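Side-chain contacts in NudC domain-containing protein 2 (Mus musculus, PDB 2RH0), which may regulate the LIS1/dynein pathway by helping the Hsp90 chaperone to stabilise LIS1, with which it interacts: residues T13-W18 / R56-G61; Q17-Q20 / V25-E28; C96-L101 / W110-M115. All coordinates share one frame; numbering follows the deposited sequence.

Overall arrangement
From the N terminus the chain runs through the turn at Thr-13 to Gly-16 into strand 16-20. Contact 2 closes first, pairing that strand with strand 24-30 across a short hairpin. Contact 1 starts from the same stretch but closes later, at strand 56-62, so its long loop encloses the hairpin and takes in strands 40-44 and 48-53. The two share Gln-17 and Trp-18 and touch where Trp-15 CH2 lies 3.6 Å from Ile-27 CG2. Contact 3 follows in series, joining the loop after strand 81-87 to helix 109-127; its centre is about 30 Å from that of contact 1, across the chain's centre. All three touch the second subunit.

Contact 1 (T13-W18 / R56-G61); sequences TPWGQW and REILKG
Trp-15 reaches across to Ile-58 and Leu-59 with a different part of its side chain for each. At the near end, Trp-15 CB lies 4.0 Å from Ile-58 CG2, and the same methyl also comes close to CG and CD1 of the indole. The far end belongs to Leu-59, whose CD1 methyl is 4.1 Å from Trp-15 CZ2. Between them the Ile-58 carbonyl oxygen stands 3.7 Å from Trp-15 CD1, obliquely to the ring and without a hydrogen bond.

Torsions explain who touches what. The branch of Ile-58 trans to its backbone N is CG2, which is turned to the indole, while CG1 (chi1 -48°) carries CD1 off over one face of the Arg-56 guanidinium. In Leu-59, chi1 of 159° brings CG toward the indole, and the turn about CB-CG presents CD1 to CZ2. That neighbouring residues serve one indole fits the classic beta bulge they form opposite Leu-51.

On the Trp-15 side the turn is knit by Thr-13 N donating to Gly-16 O at 2.8 Å. Thr-13 OG1 sits over one indole face and accepts a weak bond from Gly-16 N at 2.9 Å. Gly-16 suits its place because at its backbone angles a CB would press against the preceding carbonyl oxygen.

Trp-15 NE1 bonds to Tyr-105 OH of the second subunit. The indole is thus divided in its chemistry: its carbon surface joins the two sheets of the CS domain, a p23-like beta-sandwich, by apolar packing, with no hydrogen bond between the two segments, while its one polar atom is spent on the dimer interface.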
loop_
_atom_site.group_PDB
_atom_site.type_symbol
_atom_site.label_atom_id
_atom_site.label_comp_id
_atom_site.label_asym_id
_atom_site.label_seq_id
_atom_site.Cartn_x
_atom_site.Cartn_y
_atom_site.Cartn_z
ATOM N N THR A 13 -5.431 -7.700 5.491
ATOM C CA THR A 13 -5.778 -8.662 6.551
ATOM C C THR A 13 -6.657 -7.864 7.500
ATOM O O THR A 13 -6.782 -6.647 7.317
ATOM C CB THR A 13 -4.523 -9.132 7.336
ATOM O OG1 THR A 13 -3.992 -8.001 8.036
ATOM C CG2 THR A 13 -3.431 -9.753 6.411
ATOM N N PRO A 14 -7.291 -8.524 8.479
ATOM C CA PRO A 14 -8.114 -7.805 9.445
ATOM C C PRO A 14 -7.359 -6.774 10.284
ATOM O O PRO A 14 -7.971 -5.795 10.689
ATOM C CB PRO A 14 -8.678 -8.905 10.335
ATOM C CG PRO A 14 -8.557 -10.148 9.553
ATOM C CD PRO A 14 -7.332 -9.972 8.699
ATOM N N TRP A 15 -6.050 -6.966 10.513
ATOM C CA TRP A 15 -5.223 -6.025 11.331
ATOM C C TRP A 15 -4.333 -5.142 10.527
ATOM O O TRP A 15 -3.680 -4.280 11.093
ATOM C CB TRP A 15 -4.348 -6.756 12.388
ATOM C CG TRP A 15 -3.841 -8.027 11.913
ATOM C CD1 TRP A 15 -4.321 -9.256 12.233
ATOM C CD2 TRP A 15 -2.791 -8.236 10.949
ATOM N NE1 TRP A 15 -3.632 -10.227 11.542
ATOM C CE2 TRP A 15 -2.680 -9.631 10.756
ATOM C CE3 TRP A 15 -1.921 -7.381 10.248
ATOM C CZ2 TRP A 15 -1.747 -10.193 9.885
ATOM C CZ3 TRP A 15 -0.999 -7.941 9.364
ATOM C CH2 TRP A 15 -0.916 -9.332 9.188
ATOM N N GLY A 16 -4.273 -5.346 9.216
ATOM C CA GLY A 16 -3.465 -4.492 8.363
ATOM C C GLY A 16 -3.169 -5.096 7.003
ATOM O O GLY A 16 -4.090 -5.402 6.258
ATOM N N GLN A 17 -1.885 -5.254 6.658
ATOM C CA GLN A 17 -1.524 -5.838 5.384
ATOM C C GLN A 17 -0.113 -6.378 5.407
ATOM O O GLN A 17 0.679 -6.072 6.330
ATOM C CB GLN A 17 -1.695 -4.835 4.260
ATOM C CG GLN A 17 -0.882 -3.566 4.384
ATOM C CD GLN A 17 -1.216 -2.471 3.330
ATOM O OE1 GLN A 17 -0.436 -1.563 3.155
ATOM N NE2 GLN A 17 -2.358 -2.560 2.660
ATOM N N TRP A 18 0.178 -7.250 4.449
ATOM C CA TRP A 18 1.534 -7.704 4.243
ATOM C C TRP A 18 1.860 -7.625 2.770
ATOM O O TRP A 18 0.967 -7.587 1.910
ATOM C CB TRP A 18 1.738 -9.144 4.789
ATOM C CG TRP A 18 0.994 -10.219 4.014
ATOM C CD1 TRP A 18 -0.295 -10.606 4.182
ATOM C CD2 TRP A 18 1.518 -11.020 2.973
ATOM N NE1 TRP A 18 -0.618 -11.585 3.279
ATOM C CE2 TRP A 18 0.492 -11.863 2.535
ATOM C CE3 TRP A 18 2.786 -11.128 2.379
ATOM C CZ2 TRP A 18 0.678 -12.788 1.522
ATOM C CZ3 TRP A 18 2.967 -12.030 1.380
ATOM C CH2 TRP A 18 1.909 -12.835 0.936
ATOM N N ARG A 56 -2.524 -8.311 24.435
ATOM C CA ARG A 56 -3.518 -8.876 23.508
ATOM C C ARG A 56 -2.816 -9.455 22.277
ATOM O O ARG A 56 -2.174 -8.721 21.550
ATOM C CB ARG A 56 -4.465 -7.751 23.060
ATOM C CG ARG A 56 -5.654 -8.150 22.184
ATOM C CD ARG A 56 -6.636 -6.935 21.915
ATOM N NE ARG A 56 -6.282 -6.085 20.754
ATOM C CZ ARG A 56 -5.439 -5.037 20.760
ATOM N NH1 ARG A 56 -4.788 -4.658 21.870
ATOM N NH2 ARG A 56 -5.229 -4.352 19.626
ATOM N N GLU A 57 -2.955 -10.753 22.023
ATOM C CA GLU A 57 -2.291 -11.381 20.880
ATOM C C GLU A 57 -2.952 -10.902 19.620
ATOM O O GLU A 57 -4.170 -11.016 19.497
ATOM C CB GLU A 57 -2.400 -12.903 20.961
ATOM C CG GLU A 57 -1.693 -13.677 19.856
ATOM C CD GLU A 57 -2.075 -15.159 19.869
ATOM O OE1 GLU A 57 -1.848 -15.842 20.902
ATOM O OE2 GLU A 57 -2.626 -15.636 18.841
ATOM N N ILE A 58 -2.164 -10.348 18.696
ATOM C CA ILE A 58 -2.690 -9.860 17.419
ATOM C C ILE A 58 -2.370 -10.793 16.253
ATOM O O ILE A 58 -3.182 -10.974 15.355
ATOM C CB ILE A 58 -2.122 -8.489 17.052
ATOM C CG1 ILE A 58 -2.196 -7.521 18.219
ATOM C CG2 ILE A 58 -2.858 -7.942 15.880
ATOM C CD1 ILE A 58 -3.539 -7.434 18.837
ATOM N N LEU A 59 -1.190 -11.408 16.286
ATOM C CA LEU A 59 -0.756 -12.257 15.223
ATOM C C LEU A 59 0.165 -13.318 15.783
ATOM O O LEU A 59 1.002 -13.038 16.611
ATOM C CB LEU A 59 -0.024 -11.401 14.200
ATOM C CG LEU A 59 0.931 -12.057 13.237
ATOM C CD1 LEU A 59 0.175 -12.976 12.269
ATOM C CD2 LEU A 59 1.656 -10.951 12.502
ATOM N N LYS A 60 0.008 -14.548 15.335
ATOM C CA LYS A 60 0.833 -15.631 15.840
ATOM C C LYS A 60 0.670 -16.787 14.910
ATOM O O LYS A 60 -0.458 -17.195 14.646
ATOM C CB LYS A 60 0.347 -16.074 17.213
ATOM C CG LYS A 60 1.223 -17.157 17.867
ATOM C CD LYS A 60 0.569 -17.685 19.121
ATOM C CE LYS A 60 1.588 -18.178 20.138
ATOM N NZ LYS A 60 2.666 -19.008 19.548
ATOM N N GLY A 61 1.770 -17.341 14.437
ATOM C CA GLY A 61 1.665 -18.521 13.625
ATOM C C GLY A 61 2.943 -18.876 12.950
ATOM O O GLY A 61 3.962 -18.227 13.145
#

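Contact 2 (Q17-Q20 / V25-E28); sequences QWYQ and VFIE
Tyr-19 lies across Phe-26 and ends at Glu-28, on the face of the hairpin that also carries Gln-17. Its CG sits between the backbone N and the carbonyl carbon (chi1 51°), which swings the ring from CB over the neighbouring strand. CG and CD1 are near Phe-26 CB, and CD2 meets that CB and CD1 of the same residue. CE2 makes the closest carbon contacts, 3.3 Å from both CG and CB of Phe-26. Phe-26 CB forms a CH-pi contact 3.5 Å from the Tyr-19 ring centroid. The two rings are nearly parallel (9°) but slid apart, with little overlap. CE1 passes the Glu-28 carboxylate, CZ lies between Phe-26 CB (3.5 Å) and Glu-28 OE2 (3.4 Å), and the tip, Tyr-19 OH, donates to Glu-28 OE2 at 2.6 Å, from above the carboxylate plane, which stands 80° to the ring.

Beneath, backbone bonds join Gln-17 with Glu-28 and Tyr-19 with Phe-26. On the opposite face Trp-18 CE3 approaches Val-25 CG1 at 4.4 Å.

Residues 25-28 also pair antiparallel with a strand of the second subunit, whose Arg-83 bonds to Tyr-19 OH and makes a long, weak ion pair with Glu-28. Tyrosine suits its place by offering Phe-26 a flat apolar face and Glu-28 a donor. The short bond probably helps to hold the hydroxyl end, and the charge of Arg-83 of the second subunit may favour an ionised Glu-28, so one polar cluster belongs to both hairpin and subunit interface.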
loop_
_atom_site.group_PDB
_atom_site.type_symbol
_atom_site.label_atom_id
_atom_site.label_comp_id
_atom_site.label_asym_id
_atom_site.label_seq_id
_atom_site.Cartn_x
_atom_site.Cartn_y
_atom_site.Cartn_z
ATOM N N GLN A 17 -1.885 -5.254 6.658
ATOM C CA GLN A 17 -1.524 -5.838 5.384
ATOM C C GLN A 17 -0.113 -6.378 5.407
ATOM O O GLN A 17 0.679 -6.072 6.330
ATOM C CB GLN A 17 -1.695 -4.835 4.260
ATOM C CG GLN A 17 -0.882 -3.566 4.384
ATOM C CD GLN A 17 -1.216 -2.471 3.330
ATOM O OE1 GLN A 17 -0.436 -1.563 3.155
ATOM N NE2 GLN A 17 -2.358 -2.560 2.660
ATOM N N TRP A 18 0.178 -7.250 4.449
ATOM C CA TRP A 18 1.534 -7.704 4.243
ATOM C C TRP A 18 1.860 -7.625 2.770
ATOM O O TRP A 18 0.967 -7.587 1.910
ATOM C CB TRP A 18 1.738 -9.144 4.789
ATOM C CG TRP A 18 0.994 -10.219 4.014
ATOM C CD1 TRP A 18 -0.295 -10.606 4.182
ATOM C CD2 TRP A 18 1.518 -11.020 2.973
ATOM N NE1 TRP A 18 -0.618 -11.585 3.279
ATOM C CE2 TRP A 18 0.492 -11.863 2.535
ATOM C CE3 TRP A 18 2.786 -11.128 2.379
ATOM C CZ2 TRP A 18 0.678 -12.788 1.522
ATOM C CZ3 TRP A 18 2.967 -12.030 1.380
ATOM C CH2 TRP A 18 1.909 -12.835 0.936
ATOM N N TYR A 19 3.151 -7.636 2.476
ATOM C CA TYR A 19 3.645 -7.611 1.119
ATOM C C TYR A 19 5.076 -8.112 1.105
ATOM O O TYR A 19 5.618 -8.425 2.142
ATOM C CB TYR A 19 3.536 -6.219 0.543
ATOM C CG TYR A 19 4.115 -5.105 1.371
ATOM C CD1 TYR A 19 3.334 -4.431 2.299
ATOM C CD2 TYR A 19 5.421 -4.668 1.171
ATOM C CE1 TYR A 19 3.849 -3.351 3.059
ATOM C CE2 TYR A 19 5.954 -3.574 1.925
ATOM C CZ TYR A 19 5.157 -2.942 2.858
ATOM O OH TYR A 19 5.677 -1.926 3.591
ATOM N N GLN A 20 5.693 -8.188 -0.063
ATOM C CA GLN A 20 7.023 -8.762 -0.149
ATOM C C GLN A 20 7.808 -8.199 -1.304
ATOM O O GLN A 20 7.244 -7.495 -2.171
ATOM C CB GLN A 20 6.891 -10.270 -0.346
ATOM C CG GLN A 20 6.200 -10.624 -1.640
ATOM C CD GLN A 20 5.872 -12.047 -1.756
ATOM O OE1 GLN A 20 6.749 -12.918 -1.612
ATOM N NE2 GLN A 20 4.581 -12.327 -2.007
ATOM N N VAL A 25 9.995 -9.906 3.582
ATOM C CA VAL A 25 8.558 -9.912 3.836
ATOM C C VAL A 25 8.224 -8.783 4.796
ATOM O O VAL A 25 8.959 -8.542 5.760
ATOM C CB VAL A 25 8.088 -11.277 4.357
ATOM C CG1 VAL A 25 6.578 -11.246 4.642
ATOM C CG2 VAL A 25 8.498 -12.389 3.346
ATOM N N PHE A 26 7.131 -8.065 4.522
ATOM C CA PHE A 26 6.740 -6.881 5.296
ATOM C C PHE A 26 5.390 -7.132 5.893
ATOM O O PHE A 26 4.510 -7.641 5.217
ATOM C CB PHE A 26 6.706 -5.628 4.387
ATOM C CG PHE A 26 8.054 -5.312 3.754
ATOM C CD1 PHE A 26 8.477 -5.984 2.640
ATOM C CD2 PHE A 26 8.890 -4.340 4.294
ATOM C CE1 PHE A 26 9.709 -5.744 2.080
ATOM C CE2 PHE A 26 10.131 -4.084 3.716
ATOM C CZ PHE A 26 10.531 -4.796 2.614
ATOM N N ILE A 27 5.257 -6.851 7.180
ATOM C CA ILE A 27 3.995 -7.035 7.900
ATOM C C ILE A 27 3.692 -5.725 8.569
ATOM O O ILE A 27 4.457 -5.291 9.414
ATOM C CB ILE A 27 4.040 -8.175 8.986
ATOM C CG1 ILE A 27 4.718 -9.434 8.429
ATOM C CG2 ILE A 27 2.598 -8.490 9.510
ATOM C CD1 ILE A 27 4.941 -10.513 9.471
ATOM N N GLU A 28 2.581 -5.091 8.187
ATOM C CA GLU A 28 2.144 -3.863 8.804
ATOM C C GLU A 28 0.889 -4.082 9.622
ATOM O O GLU A 28 -0.168 -4.407 9.085
ATOM C CB GLU A 28 1.923 -2.782 7.713
ATOM C CG GLU A 28 3.208 -2.518 6.902
ATOM C CD GLU A 28 3.108 -1.369 5.961
ATOM O OE1 GLU A 28 1.981 -0.886 5.735
ATOM O OE2 GLU A 28 4.173 -0.960 5.450
#

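Contact 3 (C96-L101 / W110-M115); sequences CWTSLL and WVQDQM
A loop laid against the first turns of a helix makes this contact: residues 96-101, between strands 81-87 and 104-106, pack on helix 109-127. Cys-96 and Thr-98 meet Met-115 and Gln-112, one helical turn apart. Cys-96 SG, placed trans to its backbone N (chi1 -179°), comes within 4.1 Å of Met-115 CB and equally near that residue's carbonyl carbon. The short cysteine side chain lets the loop lie near the helix, its sulfur at van der Waals distance. Met-115, present as selenomethionine, extends past the loop, its SE 4.4 Å from Trp-97 O.

Nearer the helix start, Thr-98 CG2 touches Gln-112 OE1 at 3.4 Å, a methyl against an amide oxygen, with the two side chains crossing at a slant. Glutamine is long enough to span to the loop along its extended chain, and its NE2 is held by the carbonyl oxygen of Ala-107. No hydrogen bond crosses between the segments.

Thr-98 pairs through its backbone with Ala-107, just after strand 104-106, while Cys-96 also packs on Gln-116 and Leu-119 further along the helix. Phe-64 of the second subunit packs on Thr-98 and meets the Trp-97 ring, and Gln-20 of that subunit bonds to Trp-97 O, so the loop touches both helix 109-127 and the second subunit.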
loop_
_atom_site.group_PDB
_atom_site.type_symbol
_atom_site.label_atom_id
_atom_site.label_comp_id
_atom_site.label_asym_id
_atom_site.label_seq_id
_atom_site.Cartn_x
_atom_site.Cartn_y
_atom_site.Cartn_z
ATOM N N CYS A 96 -7.492 5.264 -16.681
ATOM C CA CYS A 96 -6.483 4.957 -15.715
ATOM C C CYS A 96 -5.556 6.177 -15.659
ATOM O O CYS A 96 -4.922 6.500 -16.654
ATOM C CB CYS A 96 -5.745 3.739 -16.176
ATOM S SG CYS A 96 -4.470 3.249 -15.019
ATOM N N TRP A 97 -5.485 6.866 -14.520
ATOM C CA TRP A 97 -4.631 8.041 -14.400
ATOM C C TRP A 97 -3.181 7.617 -14.383
ATOM O O TRP A 97 -2.839 6.695 -13.686
ATOM C CB TRP A 97 -4.919 8.802 -13.107
ATOM C CG TRP A 97 -6.243 9.530 -13.066
ATOM C CD1 TRP A 97 -7.375 9.228 -13.761
ATOM C CD2 TRP A 97 -6.583 10.606 -12.190
ATOM N NE1 TRP A 97 -8.396 10.104 -13.412
ATOM C CE2 TRP A 97 -7.934 10.951 -12.444
ATOM C CE3 TRP A 97 -5.870 11.342 -11.247
ATOM C CZ2 TRP A 97 -8.571 11.982 -11.776
ATOM C CZ3 TRP A 97 -6.507 12.370 -10.588
ATOM C CH2 TRP A 97 -7.836 12.683 -10.855
ATOM N N THR A 98 -2.327 8.316 -15.133
ATOM C CA THR A 98 -0.903 7.968 -15.207
ATOM C C THR A 98 -0.016 8.770 -14.212
ATOM O O THR A 98 1.165 8.406 -13.941
ATOM C CB THR A 98 -0.421 8.061 -16.647
ATOM O OG1 THR A 98 -0.834 9.309 -17.204
ATOM C CG2 THR A 98 -1.040 6.929 -17.488
ATOM N N SER A 99 -0.625 9.819 -13.633
ATOM C CA SER A 99 -0.016 10.649 -12.594
ATOM C C SER A 99 -1.155 11.242 -11.797
ATOM O O SER A 99 -2.313 11.210 -12.247
ATOM C CB SER A 99 0.854 11.754 -13.197
ATOM O OG SER A 99 0.013 12.650 -13.931
ATOM N N LEU A 100 -0.845 11.739 -10.603
ATOM C CA LEU A 100 -1.840 12.341 -9.732
ATOM C C LEU A 100 -2.187 13.723 -10.230
ATOM O O LEU A 100 -3.340 14.070 -10.392
ATOM C CB LEU A 100 -1.313 12.459 -8.317
ATOM C CG LEU A 100 -2.307 12.971 -7.303
ATOM C CD1 LEU A 100 -3.553 12.134 -7.334
ATOM C CD2 LEU A 100 -1.668 13.074 -5.934
ATOM N N LEU A 101 -1.159 14.510 -10.458
ATOM C CA LEU A 101 -1.378 15.869 -10.945
ATOM C C LEU A 101 -0.959 15.808 -12.384
ATOM O O LEU A 101 -0.294 14.850 -12.803
ATOM C CB LEU A 101 -0.585 16.890 -10.132
ATOM C CG LEU A 101 -0.849 16.966 -8.624
ATOM C CD1 LEU A 101 -0.041 18.102 -8.005
ATOM C CD2 LEU A 101 -2.335 17.098 -8.289
ATOM N N TRP A 110 6.183 0.840 -15.512
ATOM C CA TRP A 110 5.798 -0.439 -14.944
ATOM C C TRP A 110 4.664 -0.301 -13.943
ATOM O O TRP A 110 3.739 -1.091 -13.974
ATOM C CB TRP A 110 6.990 -1.102 -14.310
ATOM C CG TRP A 110 7.915 -1.476 -15.378
ATOM C CD1 TRP A 110 9.092 -0.868 -15.709
ATOM C CD2 TRP A 110 7.706 -2.511 -16.338
ATOM N NE1 TRP A 110 9.641 -1.497 -16.796
ATOM C CE2 TRP A 110 8.811 -2.512 -17.198
ATOM C CE3 TRP A 110 6.690 -3.458 -16.541
ATOM C CZ2 TRP A 110 8.932 -3.422 -18.253
ATOM C CZ3 TRP A 110 6.812 -4.362 -17.587
ATOM C CH2 TRP A 110 7.916 -4.334 -18.430
ATOM N N VAL A 111 4.751 0.693 -13.062
ATOM C CA VAL A 111 3.697 0.950 -12.101
ATOM C C VAL A 111 2.409 1.342 -12.851
ATOM O O VAL A 111 1.306 0.988 -12.469
ATOM C CB VAL A 111 4.131 2.034 -11.117
ATOM C CG1 VAL A 111 2.987 2.521 -10.290
ATOM C CG2 VAL A 111 5.307 1.513 -10.237
ATOM N N GLN A 112 2.550 2.038 -13.958
ATOM C CA GLN A 112 1.376 2.413 -14.774
ATOM C C GLN A 112 0.736 1.154 -15.309
ATOM O O GLN A 112 -0.486 1.083 -15.439
ATOM C CB GLN A 112 1.784 3.237 -15.977
ATOM C CG GLN A 112 2.328 4.593 -15.664
ATOM C CD GLN A 112 2.525 5.498 -16.938
ATOM O OE1 GLN A 112 1.923 5.289 -17.999
ATOM N NE2 GLN A 112 3.365 6.492 -16.796
ATOM N N ASP A 113 1.579 0.168 -15.662
ATOM C CA ASP A 113 1.075 -1.073 -16.239
ATOM C C ASP A 113 0.375 -1.879 -15.134
ATOM O O ASP A 113 -0.670 -2.477 -15.402
ATOM C CB ASP A 113 2.162 -1.912 -16.963
ATOM C CG ASP A 113 1.567 -3.171 -17.587
ATOM O OD1 ASP A 113 0.682 -3.007 -18.432
ATOM O OD2 ASP A 113 1.897 -4.297 -17.180
ATOM N N GLN A 114 0.957 -1.916 -13.926
ATOM C CA GLN A 114 0.321 -2.586 -12.793
ATOM C C GLN A 114 -1.038 -1.966 -12.510
ATOM O O GLN A 114 -2.009 -2.667 -12.276
ATOM C CB GLN A 114 1.147 -2.473 -11.544
ATOM C CG GLN A 114 2.445 -3.326 -11.494
ATOM C CD GLN A 114 3.325 -2.944 -10.328
ATOM O OE1 GLN A 114 3.996 -1.922 -10.390
ATOM N NE2 GLN A 114 3.351 -3.776 -9.245
HETATM N N MSE A 115 -1.081 -0.638 -12.471
HETATM C CA MSE A 115 -2.328 0.065 -12.223
HETATM C C MSE A 115 -3.362 -0.254 -13.255
HETATM O O MSE A 115 -4.494 -0.528 -12.908
HETATM C CB MSE A 115 -2.077 1.576 -12.137
HETATM C CG MSE A 115 -1.344 1.983 -10.871
HETATM SE SE MSE A 115 -1.004 3.898 -10.801
HETATM C CE MSE A 115 -0.544 4.067 -8.968
#